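Local coordinates for probable porin (Pseudomonas aeruginosa, PDB 4FSO), which probably forms a porin channel of the OprD family through the outer membrane, at residues T383-R387 and S388-V392; M288-L291 and D292-P296; Q201-D204 and G205-L208. One frame throughout, in Å; residues are numbered along the deposited sequence.

Overall arrangement
Following the chain, contact 3 comes first: residues 201-208 close the tight turn between strands 193-203 and 206-215, neighbours in the barrel wall. Contact 2, at 288-296, belongs to the long excursion between strands 273-283 and 313-322, and its centre lies about 9 Å from that of the chain. Contact 1, at 383-392, forms the connection between strands 373-383 and 392-404, the latter also pairing with strand 13-26 to close the barrel. The three follow in series, none enclosing or crossing another. Contacts 1 and 3 lie on opposite sides of the chain's centre, their own centres about 42 Å apart; the centre of contact 2 is about 21 Å from that of contact 1 and about 27 Å from that of contact 3.

Contact 1. Residues T383-R387 and S388-V392; sequences TDFER and SARDV
R390 folds back onto F385 and E386, which lie just ahead of the helix: F385 meets a face of its guanidinium, E386 an edge. R390 NH1 forms a salt bridge to E386 OE1 at 3.1 Å; the bridge runs through this one oxygen, and the carboxylate and guanidinium planes are steeply inclined rather than coplanar. F385 presents an edge to the flat of the same guanidinium: CE1 sits over the centre of the group, 3.9 Å from R390 CZ, and the two planes stand 75° apart. Bends at chi2 and chi3 fold the arginine chain back over E386, where R390 CD rests 3.5 Å from E386 CB.

The second anchor is D391. Its OD1 takes the amide hydrogen of T383 N at 3.0 Å, approached on the syn side but 31° out of the carboxylate plane. A water modelled close to both D391 OD2 and T383 O may link them, though its distances are implausibly short. T383 OG1 in turn donates to F385 O, above that carbonyl's plane, while T383 CB lies over a face of the F385 ring.

Behind these side chains is a single helical turn. E386 occupies its N-cap position; E386 O accepts R390 N at 3.1 Å and R387 O accepts D391 N at 2.8 Å. Farther out, D384 is bonded to the backbone of K352, and T383 and F385 pack on E353 of strand 350-363. This short helical link, tied off by an aspartate on the threonine amide, joins two adjacent antiparallel strands of a beta-barrel porin.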
# COMPACT_ATOMS: atom_id res chain seq x y z
N THR A 383 -22.59 -6.19 1.17
CA THR A 383 -22.43 -7.47 1.85
C THR A 383 -23.79 -8.10 2.11
O THR A 383 -24.83 -7.46 1.97
CB THR A 383 -21.70 -7.31 3.21
OG1 THR A 383 -22.57 -6.64 4.14
CG2 THR A 383 -20.40 -6.50 3.07
N ASP A 384 -23.78 -9.36 2.51
CA ASP A 384 -25.02 -9.95 2.97
C ASP A 384 -24.96 -10.16 4.48
O ASP A 384 -25.77 -10.89 5.03
CB ASP A 384 -25.32 -11.25 2.24
CG ASP A 384 -24.27 -12.34 2.50
OD1 ASP A 384 -23.23 -12.07 3.13
OD2 ASP A 384 -24.49 -13.48 2.05
N PHE A 385 -23.98 -9.52 5.14
CA PHE A 385 -23.81 -9.56 6.61
C PHE A 385 -23.55 -8.15 7.15
O PHE A 385 -22.69 -7.44 6.62
CB PHE A 385 -22.65 -10.49 7.03
CG PHE A 385 -21.35 -10.20 6.32
CD1 PHE A 385 -20.38 -9.42 6.92
CD2 PHE A 385 -21.12 -10.66 5.03
CE1 PHE A 385 -19.20 -9.10 6.27
CE2 PHE A 385 -19.94 -10.35 4.36
CZ PHE A 385 -18.98 -9.57 4.99
N GLU A 386 -24.27 -7.74 8.19
CA GLU A 386 -24.13 -6.40 8.78
C GLU A 386 -24.28 -5.30 7.73
O GLU A 386 -23.45 -4.40 7.63
CB GLU A 386 -22.76 -6.24 9.44
CG GLU A 386 -22.75 -6.29 10.95
CD GLU A 386 -22.04 -7.52 11.46
OE1 GLU A 386 -21.00 -7.37 12.12
OE2 GLU A 386 -22.55 -8.63 11.19
N ARG A 387 -25.34 -5.39 6.94
CA ARG A 387 -25.49 -4.56 5.75
C ARG A 387 -25.42 -3.06 6.05
O ARG A 387 -24.61 -2.34 5.44
CB ARG A 387 -26.79 -4.90 5.02
CG ARG A 387 -26.78 -6.26 4.31
CD ARG A 387 -28.20 -6.64 3.91
NE ARG A 387 -28.27 -7.89 3.14
CZ ARG A 387 -28.36 -9.11 3.67
NH1 ARG A 387 -28.36 -9.27 5.00
NH2 ARG A 387 -28.42 -10.17 2.88
N SER A 388 -26.26 -2.61 6.99
CA SER A 388 -26.33 -1.20 7.38
C SER A 388 -24.95 -0.68 7.79
O SER A 388 -24.50 0.38 7.34
CB SER A 388 -27.33 -0.99 8.52
OG SER A 388 -28.65 -1.36 8.14
N ALA A 389 -24.28 -1.46 8.63
CA ALA A 389 -22.99 -1.06 9.14
C ALA A 389 -21.87 -0.98 8.08
O ALA A 389 -20.99 -0.13 8.18
CB ALA A 389 -22.58 -1.96 10.30
N ARG A 390 -21.88 -1.84 7.07
CA ARG A 390 -20.74 -1.80 6.16
C ARG A 390 -20.97 -1.62 4.67
O ARG A 390 -19.99 -1.47 3.93
CB ARG A 390 -19.75 -2.93 6.42
CG ARG A 390 -20.37 -4.25 6.62
CD ARG A 390 -19.93 -4.81 7.95
NE ARG A 390 -18.63 -5.47 7.91
CZ ARG A 390 -18.23 -6.33 8.85
NH1 ARG A 390 -19.03 -6.62 9.87
NH2 ARG A 390 -17.03 -6.91 8.77
N ASP A 391 -22.22 -1.61 4.21
CA ASP A 391 -22.47 -1.15 2.84
C ASP A 391 -22.06 0.33 2.63
O ASP A 391 -22.32 1.17 3.48
CB ASP A 391 -23.94 -1.35 2.49
CG ASP A 391 -24.30 -2.80 2.33
OD1 ASP A 391 -23.45 -3.68 2.58
OD2 ASP A 391 -25.46 -3.07 1.95
N VAL A 392 -21.40 0.64 1.51
CA VAL A 392 -21.09 2.03 1.20
C VAL A 392 -21.06 2.36 -0.27
O VAL A 392 -20.62 1.56 -1.10
CB VAL A 392 -19.68 2.50 1.69
CG1 VAL A 392 -19.80 3.54 2.79
CG2 VAL A 392 -18.79 1.34 2.06
O HOH W 1 -26.01 -5.35 1.33

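Contact 2. Residues M288-L291 and D292-P296; sequences MPYL and DGSNP
A type II beta turn from L291 to S294, backed by a proline-on-tyrosine contact between Y290 and P296, forms this local contact. It is buried deep within the porin, in the long connection between strands 273-283 and 313-322, where a short, weakly bonded strand around 294-295 runs antiparallel to strand 129-131. Such a placement is consistent with the inward-folded loops that narrow the channel in the OprD family.

P296 lies over one face of the Y290 ring. Its CD is 3.6 Å from the ring centroid and 26° off the normal, a CH-pi contact displaced toward the CE2 and CZ rim, while CB and CG cover the CD1 and CE1 side, with P296 CB 3.7 Å from Y290 CE1. Y290 CG is set between its own backbone N and carbonyl carbon (chi1 51°), which tips the ring back over the residues that follow. At the edge of the ring, near its plane, S294 OG comes within 3.5 Å of Y290 CD2. M288 SD makes a looser apolar contact with P296 CB, 4.5 Å away.

The phenol is fixed from outside these segments, with Y290 OH bonded to D306 OD2 and the ring stacked with H178. M288 continues the apolar packing toward F244 and A261 in the barrel wall.

The turn itself passes through G293, whose positive phi of 92° suits the third position of a type II turn. The carbonyl oxygen of L291 is gripped twice: S294 N reaches L291 O by a weak bond of 3.0 Å, and S294 OG donates to L291 O at 2.6 Å, in the carbonyl plane and on a lone pair.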
# COMPACT_ATOMS: atom_id res chain seq x y z
N MET A 288 -6.09 -11.90 7.71
CA MET A 288 -4.68 -11.54 7.57
C MET A 288 -4.33 -10.28 8.39
O MET A 288 -4.95 -9.23 8.23
CB MET A 288 -4.27 -11.37 6.11
CG MET A 288 -2.81 -11.03 5.98
SD MET A 288 -2.34 -10.43 4.34
CE MET A 288 -0.75 -9.71 4.73
N PRO A 289 -3.35 -10.38 9.29
CA PRO A 289 -3.05 -9.19 10.09
C PRO A 289 -2.17 -8.18 9.33
O PRO A 289 -1.38 -8.55 8.48
CB PRO A 289 -2.30 -9.77 11.30
CG PRO A 289 -1.61 -10.98 10.75
CD PRO A 289 -2.56 -11.56 9.71
N TYR A 290 -2.31 -6.90 9.65
CA TYR A 290 -1.38 -5.91 9.16
C TYR A 290 -1.46 -4.66 10.00
O TYR A 290 -2.33 -4.56 10.88
CB TYR A 290 -1.62 -5.58 7.69
CG TYR A 290 -3.03 -5.22 7.30
CD1 TYR A 290 -3.98 -6.21 7.08
CD2 TYR A 290 -3.41 -3.89 7.07
CE1 TYR A 290 -5.26 -5.90 6.68
CE2 TYR A 290 -4.71 -3.56 6.67
CZ TYR A 290 -5.63 -4.58 6.47
OH TYR A 290 -6.92 -4.32 6.07
N LEU A 291 -0.55 -3.72 9.74
CA LEU A 291 -0.44 -2.50 10.56
C LEU A 291 -1.48 -1.42 10.22
O LEU A 291 -1.79 -1.16 9.05
CB LEU A 291 0.96 -1.89 10.42
CG LEU A 291 2.07 -2.85 10.84
CD1 LEU A 291 3.41 -2.12 10.81
CD2 LEU A 291 1.74 -3.46 12.21
N ASP A 292 -2.02 -0.81 11.27
CA ASP A 292 -2.80 0.40 11.11
C ASP A 292 -1.91 1.44 10.42
O ASP A 292 -0.75 1.64 10.81
CB ASP A 292 -3.24 0.90 12.48
CG ASP A 292 -4.50 1.72 12.42
OD1 ASP A 292 -4.89 2.11 11.31
OD2 ASP A 292 -5.10 1.98 13.48
N GLY A 293 -2.43 2.07 9.38
CA GLY A 293 -1.64 2.99 8.58
C GLY A 293 -0.99 2.31 7.39
O GLY A 293 -0.11 2.86 6.74
N SER A 294 -1.41 1.08 7.12
CA SER A 294 -0.95 0.37 5.95
C SER A 294 -2.11 -0.24 5.18
O SER A 294 -3.26 -0.17 5.61
CB SER A 294 0.05 -0.74 6.33
OG SER A 294 -0.61 -1.87 6.88
N ASN A 295 -1.80 -0.81 4.02
CA ASN A 295 -2.76 -1.61 3.29
C ASN A 295 -2.18 -2.99 3.17
O ASN A 295 -0.97 -3.13 3.01
CB ASN A 295 -3.01 -1.05 1.89
CG ASN A 295 -3.24 0.45 1.88
OD1 ASN A 295 -4.00 0.98 2.71
ND2 ASN A 295 -2.60 1.14 0.93
N PRO A 296 -3.03 -4.02 3.23
CA PRO A 296 -2.48 -5.35 2.98
C PRO A 296 -2.11 -5.46 1.51
O PRO A 296 -2.84 -5.04 0.62
CB PRO A 296 -3.64 -6.27 3.34
CG PRO A 296 -4.87 -5.45 3.06
CD PRO A 296 -4.50 -4.03 3.37

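Contact 3. Residues Q201-D204 and G205-L208; sequences QVND and GLLL
The amide of Q201 is approached obliquely by L207 CB, above its plane and off to one side: L207 CB lies 3.5 Å from Q201 OE1 and 3.6 Å from Q201 NE2, the two side chains crossing at about a right angle. At the rim of the same amide, near its plane, NE2 donates to N203 O at 2.7 Å, almost straight along the carbonyl. The chain reaches this point because it leaves with CG opposite the backbone N and then bends at chi2 (82°), which brings the amide back over the turn. The amide of N203 meets L206 through its oxygen, N203 OD1 being 3.6 Å from L206 CB.

N203 O also accepts L206 N at 3.1 Å, from well above the carbonyl plane, so one oxygen serves two donors and ties Q201 to the turn. The return bond, N203 N to L206 O, is weak.

V202 packs against two leucines of the next strand: V202 CB is 4.0 Å from L206 CD2 and V202 CG2 3.7 Å from L208 CD2. L206 also touches a bound detergent, consistent with a place on the lipid-facing outer surface of the barrel.

V202 and N203 together oppose L206, a classic beta bulge, and a type I turn from N203 to L206 completes the reversal. The result is a tight hairpin, probably on the periplasmic side, joining neighbouring antiparallel strands in the wall of a porin barrel.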
# COMPACT_ATOMS: atom_id res chain seq x y z
N GLN A 201 16.55 -10.79 -8.13
CA GLN A 201 16.08 -10.52 -9.49
C GLN A 201 16.73 -11.52 -10.43
O GLN A 201 17.80 -11.27 -10.98
CB GLN A 201 16.34 -9.07 -9.93
CG GLN A 201 15.73 -8.69 -11.31
CD GLN A 201 14.23 -8.31 -11.26
OE1 GLN A 201 13.81 -7.45 -10.48
NE2 GLN A 201 13.43 -8.95 -12.11
N VAL A 202 16.07 -12.67 -10.59
CA VAL A 202 16.57 -13.79 -11.36
C VAL A 202 16.91 -13.40 -12.79
O VAL A 202 18.02 -13.67 -13.25
CB VAL A 202 15.55 -14.91 -11.39
CG1 VAL A 202 16.18 -16.16 -11.97
CG2 VAL A 202 15.03 -15.17 -9.97
N ASN A 203 15.96 -12.77 -13.48
CA ASN A 203 16.24 -12.10 -14.75
C ASN A 203 15.52 -10.79 -14.87
O ASN A 203 14.81 -10.35 -13.97
CB ASN A 203 15.79 -12.89 -15.99
CG ASN A 203 15.45 -14.32 -15.69
OD1 ASN A 203 14.30 -14.63 -15.38
ND2 ASN A 203 16.43 -15.21 -15.85
N ASP A 204 15.69 -10.21 -16.05
CA ASP A 204 14.99 -9.01 -16.45
C ASP A 204 13.50 -9.23 -16.30
O ASP A 204 12.75 -8.30 -16.00
CB ASP A 204 15.34 -8.68 -17.91
CG ASP A 204 16.77 -9.05 -18.28
OD1 ASP A 204 17.32 -10.02 -17.71
OD2 ASP A 204 17.35 -8.37 -19.15
N GLY A 205 13.05 -10.46 -16.50
CA GLY A 205 11.63 -10.75 -16.44
C GLY A 205 11.12 -11.36 -15.14
O GLY A 205 9.95 -11.75 -15.08
N LEU A 206 11.95 -11.45 -14.11
CA LEU A 206 11.52 -12.17 -12.92
C LEU A 206 12.19 -11.82 -11.60
O LEU A 206 13.40 -11.85 -11.47
CB LEU A 206 11.62 -13.67 -13.17
CG LEU A 206 11.35 -14.56 -11.95
CD1 LEU A 206 9.88 -14.46 -11.48
CD2 LEU A 206 11.76 -16.01 -12.25
N LEU A 207 11.35 -11.52 -10.62
CA LEU A 207 11.80 -11.09 -9.31
C LEU A 207 11.19 -11.97 -8.20
O LEU A 207 9.98 -12.18 -8.13
CB LEU A 207 11.45 -9.61 -9.14
CG LEU A 207 11.38 -8.97 -7.75
CD1 LEU A 207 12.71 -9.06 -7.03
CD2 LEU A 207 10.93 -7.51 -7.87
N LEU A 208 12.07 -12.51 -7.36
CA LEU A 208 11.68 -13.39 -6.26
C LEU A 208 11.83 -12.62 -4.97
O LEU A 208 12.72 -11.80 -4.82
CB LEU A 208 12.58 -14.64 -6.24
CG LEU A 208 12.06 -15.88 -6.95
CD1 LEU A 208 11.37 -15.50 -8.26
CD2 LEU A 208 13.21 -16.82 -7.22